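Local coordinates for Phosphoglucosamine/phosphogalactosamine mutase (Sulfolobus tokodaii, PDB 2F7L), which interconverts the 6-phosphates and 1-phosphates of glucosamine and galactosamine, a magnesium-dependent step on the way to UDP-N-acetylglucosamine and UDP-N-acetylgalactosamine, at residues E394-S399 with N446-I451; V302-V307 with K402-D407; V175-A180 with C197-I202; E166-K171 with L352-N357. All blocks are in the same frame, centred on the assembly; numbering follows the deposited sequence.

Contact 1 (E394-S399 with N446-I451); sequences EVYSTS and NELKKI
V395 and Y396, the last residues of helix 385-396, face helix 438-452 across a wide backbone gap, with Y396 CA 9.7 Å from L448 CA and V395 CA 9.9 Å from I451 CA. Separations of this size must be filled by side chains, and here a single phenol does most of the filling. The first torsion of Y396 sets its ring carbon anti to the carbonyl carbon (chi1 -78°), which sends the ring out from the helix end to the neighbouring helix. I451 CD1 then meets the ring edge in its plane, 3.9 Å from Y396 CE1. L448 CD2 comes in obliquely, 3.9 Å from Y396 CE1. Farther out, the hydroxyl oxygen abuts the CB and CG methylenes of E447, whose chain crosses the tyrosine at about a right angle. V395 adds a smaller apolar touch: its CG1 and I451 CD1 meet tip to tip at 3.9 Å. The E447 chain bends at chi2 and its carboxylate turns away from the tyrosine to a salt bridge one helical turn on, K450 NZ lying 2.6 Å from E447 OE1. That ammonium group approaches from above the carboxylate plane. F418, on the sheet that both helices cover, packs edge-to-face on Y396, and L448 lies on F418 too, so the pair of helices is joined to the C-terminal domain's sheet. No hydrogen bond spans the two segments: the association is mainly apolar, while the charge of E447 is answered within its own helix.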
loop_
_atom_site.group_PDB
_atom_site.type_symbol
_atom_site.label_atom_id
_atom_site.label_comp_id
_atom_site.label_asym_id
_atom_site.label_seq_id
_atom_site.Cartn_x
_atom_site.Cartn_y
_atom_site.Cartn_z
ATOM N N GLU A 394 29.444 0.004 12.447
ATOM C CA GLU A 394 30.897 0.008 12.491
ATOM C C GLU A 394 31.530 -1.367 12.400
ATOM O O GLU A 394 32.682 -1.547 12.772
ATOM C CB GLU A 394 31.400 0.721 13.747
ATOM C CG GLU A 394 31.211 -0.054 15.036
ATOM C CD GLU A 394 31.611 0.767 16.254
ATOM O OE1 GLU A 394 32.780 1.227 16.292
ATOM O OE2 GLU A 394 30.765 0.952 17.166
ATOM N N VAL A 395 30.774 -2.339 11.920
ATOM C CA VAL A 395 31.329 -3.665 11.740
ATOM C C VAL A 395 31.009 -4.126 10.335
ATOM O O VAL A 395 31.725 -4.949 9.772
ATOM C CB VAL A 395 30.806 -4.709 12.791
ATOM C CG1 VAL A 395 29.344 -4.522 13.060
ATOM C CG2 VAL A 395 31.046 -6.118 12.285
ATOM N N TYR A 396 29.940 -3.586 9.753
ATOM C CA TYR A 396 29.588 -3.983 8.394
ATOM C C TYR A 396 29.859 -2.917 7.339
ATOM O O TYR A 396 30.005 -3.234 6.151
ATOM C CB TYR A 396 28.147 -4.477 8.320
ATOM C CG TYR A 396 28.004 -5.888 8.836
ATOM C CD1 TYR A 396 27.628 -6.140 10.161
ATOM C CD2 TYR A 396 28.287 -6.976 8.015
ATOM C CE1 TYR A 396 27.536 -7.444 10.648
ATOM C CE2 TYR A 396 28.204 -8.279 8.493
ATOM C CZ TYR A 396 27.829 -8.508 9.806
ATOM O OH TYR A 396 27.773 -9.800 10.270
ATOM N N SER A 397 29.931 -1.658 7.763
ATOM C CA SER A 397 30.273 -0.604 6.854
ATOM C C SER A 397 31.660 -0.928 6.274
ATOM O O SER A 397 32.410 -1.719 6.851
ATOM C CB SER A 397 30.305 0.754 7.550
ATOM O OG SER A 397 31.127 1.659 6.838
ATOM N N THR A 398 32.007 -0.322 5.152
ATOM C CA THR A 398 33.238 -0.618 4.510
ATOM C C THR A 398 33.200 0.144 3.185
ATOM O O THR A 398 32.157 0.132 2.535
ATOM C CB THR A 398 33.384 -2.119 4.189
ATOM O OG1 THR A 398 34.220 -2.282 3.043
ATOM C CG2 THR A 398 32.018 -2.728 3.906
ATOM N N SER A 399 34.272 0.774 2.719
ATOM C CA SER A 399 34.234 1.421 1.393
ATOM C C SER A 399 33.796 0.432 0.296
ATOM O O SER A 399 33.536 0.825 -0.843
ATOM C CB SER A 399 35.579 2.077 1.070
ATOM O OG SER A 399 35.988 2.959 2.105
ATOM N N ASN A 446 22.406 -14.680 11.054
ATOM C CA ASN A 446 22.959 -15.205 12.292
ATOM C C ASN A 446 23.881 -14.230 12.986
ATOM O O ASN A 446 23.731 -13.982 14.185
ATOM C CB ASN A 446 23.686 -16.508 12.028
ATOM C CG ASN A 446 22.741 -17.602 11.628
ATOM O OD1 ASN A 446 21.680 -17.763 12.239
ATOM N ND2 ASN A 446 23.108 -18.365 10.599
ATOM N N GLU A 447 24.836 -13.687 12.235
ATOM C CA GLU A 447 25.771 -12.713 12.797
ATOM C C GLU A 447 24.980 -11.544 13.392
ATOM O O GLU A 447 25.126 -11.193 14.565
ATOM C CB GLU A 447 26.724 -12.189 11.710
ATOM C CG GLU A 447 27.823 -13.152 11.290
ATOM C CD GLU A 447 28.446 -13.852 12.493
ATOM O OE1 GLU A 447 27.896 -14.896 12.914
ATOM O OE2 GLU A 447 29.470 -13.357 13.032
ATOM N N LEU A 448 24.127 -10.959 12.564
ATOM C CA LEU A 448 23.319 -9.837 12.987
ATOM C C LEU A 448 22.531 -10.160 14.262
ATOM O O LEU A 448 22.551 -9.373 15.226
ATOM C CB LEU A 448 22.384 -9.420 11.838
ATOM C CG LEU A 448 23.077 -8.881 10.579
ATOM C CD1 LEU A 448 22.090 -8.845 9.438
ATOM C CD2 LEU A 448 23.657 -7.497 10.832
ATOM N N LYS A 449 21.854 -11.313 14.267
ATOM C CA LYS A 449 21.059 -11.747 15.422
ATOM C C LYS A 449 21.899 -11.622 16.695
ATOM O O LYS A 449 21.427 -11.120 17.713
ATOM C CB LYS A 449 20.598 -13.202 15.231
ATOM C CG LYS A 449 19.477 -13.688 16.156
ATOM C CD LYS A 449 18.787 -14.880 15.498
ATOM C CE LYS A 449 17.425 -15.251 16.113
ATOM N NZ LYS A 449 17.472 -16.060 17.385
ATOM N N LYS A 450 23.150 -12.070 16.619
ATOM C CA LYS A 450 24.049 -11.996 17.755
ATOM C C LYS A 450 24.187 -10.569 18.228
ATOM O O LYS A 450 23.848 -10.262 19.365
ATOM C CB LYS A 450 25.432 -12.525 17.391
ATOM C CG LYS A 450 25.672 -13.943 17.852
ATOM C CD LYS A 450 25.477 -14.953 16.733
ATOM C CE LYS A 450 26.778 -15.180 15.957
ATOM N NZ LYS A 450 27.243 -13.947 15.247
ATOM N N ILE A 451 24.682 -9.705 17.341
ATOM C CA ILE A 451 24.890 -8.285 17.644
ATOM C C ILE A 451 23.649 -7.619 18.226
ATOM O O ILE A 451 23.741 -6.823 19.162
ATOM C CB ILE A 451 25.290 -7.483 16.381
ATOM C CG1 ILE A 451 26.580 -8.034 15.791
ATOM C CG2 ILE A 451 25.457 -6.012 16.726
ATOM C CD1 ILE A 451 27.012 -7.325 14.526
#

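Contact 2 (V302-V307 with K402-D407); sequences VDWTKV and KAITID
W304 and I404 form the tight part of a junction between the third alpha/beta/alpha domain and the C-terminal domain of this phosphohexose mutase. I404 CD1 stands over one face of the indole, 3.9 Å from the centroid of the five-membered ring and 29° off its normal, a CH-pi contact. Placing CG1 anti to the carbonyl carbon (chi1 -54°) and extending the chain beyond it carries that methyl to the ring. V302 CG2 lies over the opposite face, so the indole is sandwiched between two aliphatic groups. The other end is looser and partly polar. K306 and I406 cross at about a right angle, with K306 CG 3.8 Å from I406 CG1, both on exposed residues. I406 CG2 also rests 3.9 Å from T305 C. One hydrogen bond crosses between the two segments here, V307 N to D407 OD2 at 3.1 Å, received on the anti side of the carboxylate and 22° out of its plane. D407 OD1 is salt-bridged to R421, so each carboxylate oxygen has a partner. An alanine in place of D407 would probably leave the V307 amide without this acceptor and R421 without its ionic mate, untying this end of the junction. W304 also receives a cation-pi contact from K410, and K402 is salt-bridged to E292 of helix 290-296. Strand 301-305 is the edge of its sheet, beside strand 280-284, with helix 309-318 against T305, and it meets the edge strand 402-404 of the C-terminal sheet.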
loop_
_atom_site.group_PDB
_atom_site.type_symbol
_atom_site.label_atom_id
_atom_site.label_comp_id
_atom_site.label_asym_id
_atom_site.label_seq_id
_atom_site.Cartn_x
_atom_site.Cartn_y
_atom_site.Cartn_z
ATOM N N VAL A 302 17.488 4.776 -7.880
ATOM C CA VAL A 302 16.462 4.391 -6.937
ATOM C C VAL A 302 16.751 5.240 -5.704
ATOM O O VAL A 302 17.865 5.238 -5.189
ATOM C CB VAL A 302 16.486 2.856 -6.616
ATOM C CG1 VAL A 302 17.067 2.089 -7.788
ATOM C CG2 VAL A 302 17.229 2.574 -5.346
ATOM N N ASP A 303 15.767 6.025 -5.282
ATOM C CA ASP A 303 15.928 6.853 -4.101
ATOM C C ASP A 303 15.399 6.100 -2.897
ATOM O O ASP A 303 14.197 5.942 -2.746
ATOM C CB ASP A 303 15.166 8.161 -4.266
ATOM C CG ASP A 303 15.921 9.166 -5.104
ATOM O OD1 ASP A 303 17.070 9.506 -4.731
ATOM O OD2 ASP A 303 15.366 9.618 -6.132
ATOM N N TRP A 304 16.288 5.626 -2.043
ATOM C CA TRP A 304 15.863 4.873 -0.871
ATOM C C TRP A 304 15.205 5.778 0.150
ATOM O O TRP A 304 15.549 6.945 0.238
ATOM C CB TRP A 304 17.057 4.153 -0.244
ATOM C CG TRP A 304 17.623 3.111 -1.144
ATOM C CD1 TRP A 304 18.729 3.224 -1.940
ATOM C CD2 TRP A 304 17.091 1.801 -1.381
ATOM N NE1 TRP A 304 18.918 2.066 -2.657
ATOM C CE2 TRP A 304 17.927 1.175 -2.334
ATOM C CE3 TRP A 304 15.991 1.093 -0.880
ATOM C CZ2 TRP A 304 17.697 -0.131 -2.798
ATOM C CZ3 TRP A 304 15.760 -0.208 -1.339
ATOM C CH2 TRP A 304 16.611 -0.805 -2.287
ATOM N N THR A 305 14.265 5.243 0.924
ATOM C CA THR A 305 13.577 6.056 1.916
ATOM C C THR A 305 13.025 5.245 3.091
ATOM O O THR A 305 13.177 4.033 3.133
ATOM C CB THR A 305 12.437 6.880 1.231
ATOM O OG1 THR A 305 11.851 7.776 2.176
ATOM C CG2 THR A 305 11.368 5.971 0.662
ATOM N N LYS A 306 12.407 5.924 4.049
ATOM C CA LYS A 306 11.825 5.275 5.217
ATOM C C LYS A 306 10.736 4.313 4.777
ATOM O O LYS A 306 10.273 4.344 3.631
ATOM C CB LYS A 306 11.196 6.311 6.168
ATOM C CG LYS A 306 12.154 7.371 6.648
ATOM C CD LYS A 306 11.486 8.528 7.432
ATOM C CE LYS A 306 12.479 9.758 7.666
ATOM N NZ LYS A 306 12.727 10.677 6.461
ATOM N N VAL A 307 10.341 3.455 5.707
ATOM C CA VAL A 307 9.268 2.502 5.488
ATOM C C VAL A 307 7.968 3.280 5.694
ATOM O O VAL A 307 7.828 4.011 6.685
ATOM C CB VAL A 307 9.328 1.356 6.525
ATOM C CG1 VAL A 307 8.040 0.545 6.500
ATOM C CG2 VAL A 307 10.545 0.478 6.250
ATOM N N LYS A 402 27.813 -0.003 0.984
ATOM C CA LYS A 402 27.251 1.318 1.248
ATOM C C LYS A 402 26.133 1.236 2.289
ATOM O O LYS A 402 25.320 0.312 2.290
ATOM C CB LYS A 402 26.748 1.962 -0.041
ATOM C CG LYS A 402 25.401 1.540 -0.532
ATOM C CD LYS A 402 25.152 2.306 -1.811
ATOM C CE LYS A 402 23.710 2.269 -2.261
ATOM N NZ LYS A 402 23.581 3.080 -3.505
ATOM N N ALA A 403 26.105 2.205 3.185
ATOM C CA ALA A 403 25.117 2.190 4.236
ATOM C C ALA A 403 24.026 3.245 4.124
ATOM O O ALA A 403 24.263 4.376 3.672
ATOM C CB ALA A 403 25.809 2.307 5.578
ATOM N N ILE A 404 22.826 2.854 4.558
ATOM C CA ILE A 404 21.671 3.733 4.547
ATOM C C ILE A 404 21.009 3.676 5.902
ATOM O O ILE A 404 20.432 2.663 6.282
ATOM C CB ILE A 404 20.681 3.318 3.454
ATOM C CG1 ILE A 404 21.429 3.254 2.122
ATOM C CG2 ILE A 404 19.539 4.312 3.382
ATOM C CD1 ILE A 404 20.614 2.774 0.959
ATOM N N THR A 405 21.099 4.766 6.644
ATOM C CA THR A 405 20.510 4.787 7.968
ATOM C C THR A 405 19.305 5.708 8.087
ATOM O O THR A 405 18.999 6.197 9.180
ATOM C CB THR A 405 21.546 5.191 9.031
ATOM O OG1 THR A 405 21.982 6.523 8.778
ATOM C CG2 THR A 405 22.732 4.261 8.999
ATOM N N ILE A 406 18.608 5.935 6.977
ATOM C CA ILE A 406 17.427 6.794 7.009
ATOM C C ILE A 406 16.301 6.153 7.851
ATOM O O ILE A 406 15.346 6.820 8.241
ATOM C CB ILE A 406 16.896 7.069 5.575
ATOM C CG1 ILE A 406 15.716 8.043 5.623
ATOM C CG2 ILE A 406 16.441 5.778 4.920
ATOM C CD1 ILE A 406 16.095 9.495 5.837
ATOM N N ASP A 407 16.417 4.857 8.128
ATOM C CA ASP A 407 15.413 4.133 8.908
ATOM C C ASP A 407 15.992 2.770 9.295
ATOM O O ASP A 407 15.902 1.801 8.542
ATOM C CB ASP A 407 14.140 3.956 8.078
ATOM C CG ASP A 407 13.058 3.215 8.824
ATOM O OD1 ASP A 407 13.147 3.100 10.062
ATOM O OD2 ASP A 407 12.101 2.758 8.176
#

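Contact 3 (V175-A180 with C197-I202); sequences VLIDPA and CKIYTI
D178 and I202 meet because both swing a gamma carbon anti to the backbone N, CG in D178 (chi1 -173°) and CG1 in I202 (chi1 -179°); this puts I202 CG2 alongside the aspartate, 3.5 Å from D178 CB. The two residues lie at the C-terminal ends of the parallel strands of a beta-alpha-beta crossover, in which strands 174-178 and 198-201 are joined through helix 188-194, as expected of an alpha/beta/alpha domain. Four backbone hydrogen bonds zip the strands together. V175 gives its N-H to K198 O and takes that of Y200; I177 gives to Y200 O at 2.8 Å and takes from I202 N. Apolar contacts sort by face. On the side of V175, I177 and I199, I177 CD1 lies 4.2 Å from I199 CG2, and V175 CG2 packs on C197 CB at 3.9 Å; helix 188-194 covers I177, C197 and I199, while L350 of helix 342-356 reaches V175 and C197. On the other, L176 CD2 approaches I202 CG2 obliquely, under helix 223-231. P179 follows the strand end, its side chain about 9 Å from that of D241, a probable magnesium ligand. At the strand's last residue, D178 OD2 forms a salt bridge with R213 while D178 OD1 accepts A180 N at 3.3 Å, from above the carboxylate plane, making an Asx turn.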
loop_
_atom_site.group_PDB
_atom_site.type_symbol
_atom_site.label_atom_id
_atom_site.label_comp_id
_atom_site.label_asym_id
_atom_site.label_seq_id
_atom_site.Cartn_x
_atom_site.Cartn_y
_atom_site.Cartn_z
ATOM N N VAL A 175 -6.554 -14.375 -16.923
ATOM C CA VAL A 175 -6.097 -13.979 -15.585
ATOM C C VAL A 175 -6.918 -14.455 -14.401
ATOM O O VAL A 175 -8.099 -14.773 -14.536
ATOM C CB VAL A 175 -5.996 -12.413 -15.449
ATOM C CG1 VAL A 175 -4.986 -11.855 -16.437
ATOM C CG2 VAL A 175 -7.350 -11.766 -15.665
ATOM N N LEU A 176 -6.283 -14.505 -13.230
ATOM C CA LEU A 176 -6.986 -14.874 -11.989
ATOM C C LEU A 176 -6.846 -13.692 -11.025
ATOM O O LEU A 176 -5.770 -13.109 -10.891
ATOM C CB LEU A 176 -6.422 -16.150 -11.354
ATOM C CG LEU A 176 -6.965 -16.389 -9.941
ATOM C CD1 LEU A 176 -6.964 -17.849 -9.542
ATOM C CD2 LEU A 176 -6.088 -15.598 -8.990
ATOM N N ILE A 177 -7.949 -13.338 -10.372
ATOM C CA ILE A 177 -7.977 -12.225 -9.436
ATOM C C ILE A 177 -8.449 -12.650 -8.041
ATOM O O ILE A 177 -9.524 -13.233 -7.879
ATOM C CB ILE A 177 -8.882 -11.118 -9.978
ATOM C CG1 ILE A 177 -8.306 -10.574 -11.293
ATOM C CG2 ILE A 177 -9.015 -10.020 -8.965
ATOM C CD1 ILE A 177 -9.162 -9.509 -11.980
ATOM N N ASP A 178 -7.609 -12.370 -7.042
ATOM C CA ASP A 178 -7.885 -12.698 -5.645
ATOM C C ASP A 178 -8.041 -11.401 -4.860
ATOM O O ASP A 178 -7.076 -10.879 -4.293
ATOM C CB ASP A 178 -6.731 -13.526 -5.072
ATOM C CG ASP A 178 -7.019 -14.065 -3.661
ATOM O OD1 ASP A 178 -8.114 -13.816 -3.117
ATOM O OD2 ASP A 178 -6.133 -14.749 -3.101
ATOM N N PRO A 179 -9.270 -10.851 -4.834
ATOM C CA PRO A 179 -9.560 -9.606 -4.122
ATOM C C PRO A 179 -9.714 -9.790 -2.622
ATOM O O PRO A 179 -10.066 -8.844 -1.906
ATOM C CB PRO A 179 -10.838 -9.135 -4.792
ATOM C CG PRO A 179 -11.513 -10.403 -5.097
ATOM C CD PRO A 179 -10.424 -11.245 -5.658
ATOM N N ALA A 180 -9.460 -11.007 -2.151
ATOM C CA ALA A 180 -9.539 -11.321 -0.724
ATOM C C ALA A 180 -10.896 -11.069 -0.086
ATOM O O ALA A 180 -10.990 -10.563 1.025
ATOM C CB ALA A 180 -8.450 -10.556 0.043
ATOM N N CYS A 197 -9.947 -9.840 -21.006
ATOM C CA CYS A 197 -9.296 -11.059 -20.537
ATOM C C CYS A 197 -10.360 -12.093 -20.192
ATOM O O CYS A 197 -11.535 -11.763 -20.083
ATOM C CB CYS A 197 -8.492 -10.805 -19.249
ATOM S SG CYS A 197 -7.543 -9.269 -19.139
ATOM N N LYS A 198 -9.946 -13.348 -20.036
ATOM C CA LYS A 198 -10.875 -14.375 -19.589
ATOM C C LYS A 198 -10.604 -14.171 -18.096
ATOM O O LYS A 198 -9.446 -14.228 -17.663
ATOM C CB LYS A 198 -10.428 -15.763 -20.036
ATOM C CG LYS A 198 -11.527 -16.798 -20.017
ATOM C CD LYS A 198 -10.965 -18.161 -20.374
ATOM C CE LYS A 198 -12.080 -19.143 -20.708
ATOM N NZ LYS A 198 -13.104 -19.157 -19.647
ATOM N N ILE A 199 -11.648 -13.900 -17.317
ATOM C CA ILE A 199 -11.465 -13.615 -15.899
ATOM C C ILE A 199 -11.952 -14.675 -14.931
ATOM O O ILE A 199 -13.098 -15.108 -14.996
ATOM C CB ILE A 199 -12.163 -12.305 -15.535
ATOM C CG1 ILE A 199 -11.731 -11.208 -16.501
ATOM C CG2 ILE A 199 -11.838 -11.913 -14.113
ATOM C CD1 ILE A 199 -12.650 -10.018 -16.498
ATOM N N TYR A 200 -11.062 -15.097 -14.038
ATOM C CA TYR A 200 -11.396 -16.073 -13.007
ATOM C C TYR A 200 -11.073 -15.383 -11.687
ATOM O O TYR A 200 -9.949 -14.880 -11.507
ATOM C CB TYR A 200 -10.517 -17.319 -13.096
ATOM C CG TYR A 200 -10.603 -18.092 -14.382
ATOM C CD1 TYR A 200 -9.897 -17.676 -15.508
ATOM C CD2 TYR A 200 -11.384 -19.249 -14.474
ATOM C CE1 TYR A 200 -9.963 -18.385 -16.690
ATOM C CE2 TYR A 200 -11.461 -19.968 -15.650
ATOM C CZ TYR A 200 -10.747 -19.528 -16.755
ATOM O OH TYR A 200 -10.813 -20.222 -17.931
ATOM N N THR A 201 -12.024 -15.330 -10.764
ATOM C CA THR A 201 -11.707 -14.711 -9.500
ATOM C C THR A 201 -11.948 -15.712 -8.398
ATOM O O THR A 201 -12.919 -16.496 -8.413
ATOM C CB THR A 201 -12.543 -13.426 -9.199
ATOM O OG1 THR A 201 -13.828 -13.801 -8.697
ATOM C CG2 THR A 201 -12.714 -12.574 -10.438
ATOM N N ILE A 202 -11.019 -15.699 -7.452
ATOM C CA ILE A 202 -11.091 -16.563 -6.299
ATOM C C ILE A 202 -11.397 -15.544 -5.214
ATOM O O ILE A 202 -10.811 -14.455 -5.172
ATOM C CB ILE A 202 -9.734 -17.338 -6.079
ATOM C CG1 ILE A 202 -9.833 -18.261 -4.885
ATOM C CG2 ILE A 202 -8.600 -16.394 -5.799
ATOM C CD1 ILE A 202 -11.056 -19.088 -4.872
#

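Contact 4 (E166-K171 with L352-N357); sequences EKIKKK and LLANEN
A354 CB fits against helix 165-171, and around this small residue the axes of segments 166-171 and 352-356 approach to 9.3 Å at 73°. The apolar contacts come first: I168 CG1 lies 4.1 Å from A354 CB, and K171 CG lies 4.0 Å from the same methyl. An alanine at the crossing lets I168 CA come within 5.8 Å of A354 CA. The polar contacts belong to two lysines that lean over the last turn of helix 342-356. K167 sets CG anti to its own N and bends at chi2 (63°), bringing NZ to A354 O in a weak hydrogen bond of 3.4 Å. K171 also bends at chi2, so that its CE passes close to the A354 carbonyl and its ammonium group ends beside the side chain of N357, the first residue past the helix. Replacing K171 by an alanine would probably remove part of the aliphatic cover of A354 and leave N357 without the ammonium group beside it. Ion pairing is confined to one helix: K169 NZ and E166 OE2 form a salt bridge of 2.5 Å on a side that does not touch the partner. Y173 also packs on A354, and L350 and E351 on I168. Between the second and third alpha/beta/alpha domains, therefore, a small apolar patch round A354 is bordered by two lysine ammonium groups, which would tend to complement the carbonyl end of helix 342-356.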
loop_
_atom_site.group_PDB
_atom_site.type_symbol
_atom_site.label_atom_id
_atom_site.label_comp_id
_atom_site.label_asym_id
_atom_site.label_seq_id
_atom_site.Cartn_x
_atom_site.Cartn_y
_atom_site.Cartn_z
ATOM N N GLU A 166 -6.398 -1.589 -26.731
ATOM C CA GLU A 166 -6.512 -2.526 -27.839
ATOM C C GLU A 166 -5.359 -3.534 -27.867
ATOM O O GLU A 166 -5.592 -4.744 -27.959
ATOM C CB GLU A 166 -6.621 -1.759 -29.159
ATOM C CG GLU A 166 -7.949 -1.018 -29.314
ATOM C CD GLU A 166 -9.170 -1.897 -28.969
ATOM O OE1 GLU A 166 -9.178 -3.099 -29.334
ATOM O OE2 GLU A 166 -10.134 -1.385 -28.344
ATOM N N LYS A 167 -4.124 -3.044 -27.773
ATOM C CA LYS A 167 -2.961 -3.925 -27.785
ATOM C C LYS A 167 -3.146 -5.088 -26.806
ATOM O O LYS A 167 -2.974 -6.256 -27.169
ATOM C CB LYS A 167 -1.696 -3.124 -27.441
ATOM C CG LYS A 167 -0.431 -3.937 -27.139
ATOM C CD LYS A 167 0.061 -4.775 -28.306
ATOM C CE LYS A 167 1.358 -5.530 -27.949
ATOM N NZ LYS A 167 1.594 -6.805 -28.736
ATOM N N ILE A 168 -3.527 -4.767 -25.572
ATOM C CA ILE A 168 -3.723 -5.774 -24.536
ATOM C C ILE A 168 -4.952 -6.620 -24.821
ATOM O O ILE A 168 -4.953 -7.829 -24.591
ATOM C CB ILE A 168 -3.901 -5.108 -23.155
ATOM C CG1 ILE A 168 -2.670 -4.268 -22.828
ATOM C CG2 ILE A 168 -4.127 -6.163 -22.082
ATOM C CD1 ILE A 168 -2.873 -3.315 -21.662
ATOM N N LYS A 169 -6.001 -5.979 -25.315
ATOM C CA LYS A 169 -7.238 -6.686 -25.595
ATOM C C LYS A 169 -6.959 -7.792 -26.597
ATOM O O LYS A 169 -7.568 -8.863 -26.554
ATOM C CB LYS A 169 -8.297 -5.719 -26.146
ATOM C CG LYS A 169 -9.721 -6.192 -25.899
ATOM C CD LYS A 169 -10.761 -5.344 -26.612
ATOM C CE LYS A 169 -10.668 -3.887 -26.218
ATOM N NZ LYS A 169 -11.572 -3.030 -27.046
ATOM N N LYS A 170 -6.011 -7.522 -27.483
ATOM C CA LYS A 170 -5.624 -8.459 -28.530
ATOM C C LYS A 170 -5.035 -9.753 -27.982
ATOM O O LYS A 170 -5.323 -10.832 -28.493
ATOM C CB LYS A 170 -4.622 -7.774 -29.476
ATOM C CG LYS A 170 -3.952 -8.666 -30.517
ATOM C CD LYS A 170 -3.062 -7.816 -31.451
ATOM C CE LYS A 170 -2.244 -8.667 -32.449
ATOM N NZ LYS A 170 -3.087 -9.551 -33.331
ATOM N N LYS A 171 -4.213 -9.637 -26.942
ATOM C CA LYS A 171 -3.565 -10.790 -26.334
ATOM C C LYS A 171 -4.551 -11.722 -25.641
ATOM O O LYS A 171 -4.206 -12.841 -25.273
ATOM C CB LYS A 171 -2.528 -10.313 -25.322
ATOM C CG LYS A 171 -1.408 -9.491 -25.922
ATOM C CD LYS A 171 -0.394 -10.350 -26.661
ATOM C CE LYS A 171 0.660 -9.489 -27.330
ATOM N NZ LYS A 171 1.785 -10.309 -27.859
ATOM N N LEU A 352 2.953 -4.074 -19.922
ATOM C CA LEU A 352 4.346 -4.521 -19.935
ATOM C C LEU A 352 4.456 -5.964 -20.465
ATOM O O LEU A 352 5.292 -6.277 -21.309
ATOM C CB LEU A 352 4.894 -4.423 -18.505
ATOM C CG LEU A 352 6.360 -4.663 -18.132
ATOM C CD1 LEU A 352 6.498 -6.002 -17.415
ATOM C CD2 LEU A 352 7.230 -4.570 -19.389
ATOM N N LEU A 353 3.581 -6.826 -19.975
ATOM C CA LEU A 353 3.546 -8.220 -20.384
ATOM C C LEU A 353 3.131 -8.357 -21.848
ATOM O O LEU A 353 3.633 -9.214 -22.573
ATOM C CB LEU A 353 2.555 -8.973 -19.496
ATOM C CG LEU A 353 2.859 -10.431 -19.156
ATOM C CD1 LEU A 353 2.757 -11.248 -20.421
ATOM C CD2 LEU A 353 4.250 -10.559 -18.530
ATOM N N ALA A 354 2.205 -7.508 -22.278
ATOM C CA ALA A 354 1.702 -7.542 -23.648
ATOM C C ALA A 354 2.736 -7.113 -24.668
ATOM O O ALA A 354 2.849 -7.697 -25.741
ATOM C CB ALA A 354 0.489 -6.651 -23.765
ATOM N N ASN A 355 3.486 -6.079 -24.320
ATOM C CA ASN A 355 4.494 -5.529 -25.200
ATOM C C ASN A 355 5.792 -6.345 -25.236
ATOM O O ASN A 355 6.599 -6.181 -26.141
ATOM C CB ASN A 355 4.789 -4.085 -24.789
ATOM C CG ASN A 355 5.442 -3.284 -25.902
ATOM O OD1 ASN A 355 5.933 -2.178 -25.686
ATOM N ND2 ASN A 355 5.446 -3.845 -27.115
ATOM N N GLU A 356 6.002 -7.220 -24.261
ATOM C CA GLU A 356 7.219 -8.032 -24.250
ATOM C C GLU A 356 6.942 -9.370 -24.928
ATOM O O GLU A 356 7.859 -10.111 -25.287
ATOM C CB GLU A 356 7.689 -8.264 -22.815
ATOM C CG GLU A 356 7.992 -6.986 -22.053
ATOM C CD GLU A 356 9.175 -6.230 -22.622
ATOM O OE1 GLU A 356 10.208 -6.891 -22.835
ATOM O OE2 GLU A 356 9.091 -4.992 -22.841
ATOM N N ASN A 357 5.659 -9.660 -25.102
ATOM C CA ASN A 357 5.212 -10.894 -25.718
ATOM C C ASN A 357 5.869 -12.127 -25.093
ATOM O O ASN A 357 6.088 -13.141 -25.756
ATOM C CB ASN A 357 5.482 -10.864 -27.216
ATOM C CG ASN A 357 4.628 -11.865 -27.971
ATOM O OD1 ASN A 357 4.809 -12.083 -29.172
ATOM N ND2 ASN A 357 3.675 -12.476 -27.264
#

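How the contacts relate
The four contacts sample two levels of organisation. Contacts 1 and 3 work inside single domains, the C-terminal and second ones; contacts 2 and 4 join domains, third to C-terminal and second to third. Contact 2 is a surface contact, the others partly buried. Their chemistry follows: main-chain bonding in contact 3, mainly apolar packing without a hydrogen bond across contact 1, mixed indole and carboxylate contacts in contact 2, lysines over a helix end in contact 4. Helix 165-171 of contact 4 leads into strand 174-178 of contact 3, where helix 342-356, part of contact 4, also packs on V175 and C197. Helix 385-396 of contact 1 similarly precedes strand 402-404 of contact 2, with centres about 17 Å apart.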